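Long-range contact in sugar ABC transporter (Agrobacterium radiobacter, PDB 4RXT), which probably serves as the solute-binding component of an ABC-type sugar importer and binds an arabinopyranose: residues A[175-180]-A[204-209]. Sequence-based numbering, arbitrary orientation. Where two conformers were deposited one is given.
Sequences GQATTG and MAQGVG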
loop_
_atom_site.group_PDB
_atom_site.type_symbol
_atom_site.label_atom_id
_atom_site.label_comp_id
_atom_site.label_asym_id
_atom_site.label_seq_id
_atom_site.Cartn_x
_atom_site.Cartn_y
_atom_site.Cartn_z
ATOM N N GLY A 175 -0.589 2.296 -12.965
ATOM C CA GLY A 175 0.308 2.843 -11.997
ATOM C C GLY A 175 0.390 4.351 -11.897
ATOM O O GLY A 175 1.124 4.820 -11.069
ATOM N N GLN A 176 -0.367 5.088 -12.701
ATOM C CA GLN A 176 -0.338 6.553 -12.649
ATOM C C GLN A 176 -1.630 7.169 -12.108
ATOM O O GLN A 176 -2.737 6.821 -12.510
ATOM C CB GLN A 176 -0.063 7.139 -14.027
ATOM C CG GLN A 176 1.091 6.504 -14.750
ATOM C CD GLN A 176 1.242 7.077 -16.131
ATOM O OE1 GLN A 176 1.923 8.068 -16.331
ATOM N NE2 GLN A 176 0.594 6.455 -17.092
ATOM N N ALA A 177 -1.459 8.138 -11.200
ATOM C CA ALA A 177 -2.580 8.852 -10.610
ATOM C C ALA A 177 -3.467 9.444 -11.687
ATOM O O ALA A 177 -4.697 9.457 -11.562
ATOM C CB ALA A 177 -2.107 9.939 -9.636
ATOM N N THR A 178 -2.859 9.962 -12.745
ATOM C CA THR A 178 -3.656 10.597 -13.792
ATOM C C THR A 178 -4.592 9.608 -14.491
ATOM O O THR A 178 -5.655 9.960 -14.915
ATOM C CB THR A 178 -2.766 11.283 -14.852
ATOM O OG1 THR A 178 -1.790 10.348 -15.304
ATOM C CG2 THR A 178 -2.089 12.518 -14.265
ATOM N N THR A 179 -4.147 8.370 -14.602
ATOM C CA THR A 179 -5.005 7.326 -15.140
ATOM C C THR A 179 -6.195 7.013 -14.211
ATOM O O THR A 179 -7.311 6.848 -14.677
ATOM C CB THR A 179 -4.183 6.078 -15.444
ATOM O OG1 THR A 179 -3.067 6.440 -16.269
ATOM C CG2 THR A 179 -5.056 5.065 -16.177
ATOM N N GLY A 180 -5.931 6.981 -12.906
ATOM C CA GLY A 180 -6.993 6.942 -11.880
ATOM C C GLY A 180 -8.046 8.040 -12.055
ATOM O O GLY A 180 -9.267 7.815 -12.007
ATOM N N MET A 204 -3.964 5.713 -6.410
ATOM C CA MET A 204 -5.352 5.812 -6.807
ATOM C C MET A 204 -6.158 6.799 -5.963
ATOM O O MET A 204 -7.034 7.517 -6.488
ATOM C CB MET A 204 -6.028 4.427 -6.835
ATOM C CG MET A 204 -5.511 3.462 -7.897
ATOM S SD MET A 204 -5.713 4.035 -9.640
ATOM C CE MET A 204 -4.134 4.862 -9.933
ATOM N N ALA A 205 -5.865 6.866 -4.676
ATOM C CA ALA A 205 -6.494 7.917 -3.851
ATOM C C ALA A 205 -6.206 9.345 -4.356
ATOM O O ALA A 205 -7.088 10.186 -4.383
ATOM C CB ALA A 205 -6.052 7.776 -2.413
ATOM N N GLN A 206 -4.975 9.580 -4.761
ATOM C CA GLN A 206 -4.608 10.896 -5.335
ATOM C C GLN A 206 -5.448 11.186 -6.557
ATOM O O GLN A 206 -6.043 12.240 -6.668
ATOM C CB GLN A 206 -3.124 10.907 -5.723
ATOM C CG GLN A 206 -2.141 10.833 -4.556
ATOM C CD GLN A 206 -0.720 10.477 -4.990
ATOM O OE1 GLN A 206 -0.485 9.907 -6.073
ATOM N NE2 GLN A 206 0.241 10.843 -4.166
ATOM N N GLY A 207 -5.429 10.288 -7.521
ATOM C CA GLY A 207 -6.149 10.487 -8.772
ATOM C C GLY A 207 -7.660 10.533 -8.675
ATOM O O GLY A 207 -8.321 11.393 -9.263
ATOM N N VAL A 208 -8.230 9.589 -7.930
ATOM C CA VAL A 208 -9.683 9.554 -7.740
ATOM C C VAL A 208 -10.159 10.766 -6.915
ATOM O O VAL A 208 -11.166 11.417 -7.253
ATOM C CB VAL A 208 -10.113 8.238 -7.065
ATOM C CG1 VAL A 208 -11.592 8.250 -6.670
ATOM C CG2 VAL A 208 -9.810 7.102 -8.015
ATOM N N GLY A 209 -9.438 11.071 -5.841
ATOM C CA GLY A 209 -9.757 12.233 -5.050
ATOM C C GLY A 209 -9.732 13.483 -5.905
ATOM O O GLY A 209 -10.625 14.353 -5.767
#
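Ala177 and Gly207 bring their CA atoms to within 4.3 Å of each other, a worked example of how small residues let two helices touch through their backbones. A CA-H...O contact lies at the centre: Gly207 CA approaches Ala177 O at 3.3 Å, with an angle of 138° at the hydrogen. With no side chain, Gly207 presents its bare CA to that carbonyl oxygen and lets the two backbones come together. Gly180, one turn on from Ala177, repeats the theme; its carbonyl carbon lies 4.2 Å from Gly207 C, and no classical hydrogen bond joins the segments.

Van der Waals contacts surround this glycine-lined seam. Met204 leaves its helix pointing away from segment 175-180, yet bends at chi2 (-61°) and chi3 (92°) bring its thioether back across the gap. SD rests 3.9 Å from Gly180 CA, and the methyl CE lies 3.5 Å from Gln176 O, the N-cap carbonyl, which accepts the backbone bond from Gly180 N. On the Ala177 side, its CB touches the stem of Gln206 and the amide OE1, 3.9 Å away. Gln206 extends beyond CG, and NE2 hydrogen-bonds Asp229, which holds the amide end in place. Val208 adds a looser touch, CG2 to Gly180 O at 4.1 Å.

Polar groups at the margin look to their own side: Thr179 OG1 bonds to Asp174 OD1, and Met204 N to OD1 of the sugar-binding Asn201. The Met204 side chain comes within about 8 Å of the bound arabinopyranose. Helices 177-190 and 202-214 follow strands 165-172 and 194-199 as successive beta-alpha units of the periplasmic-binding-protein fold and pack side by side, with Met204 and Val208 reaching strands 133-139 and 194-199 of the mixed sheet and Gln206 meeting helix 230-238.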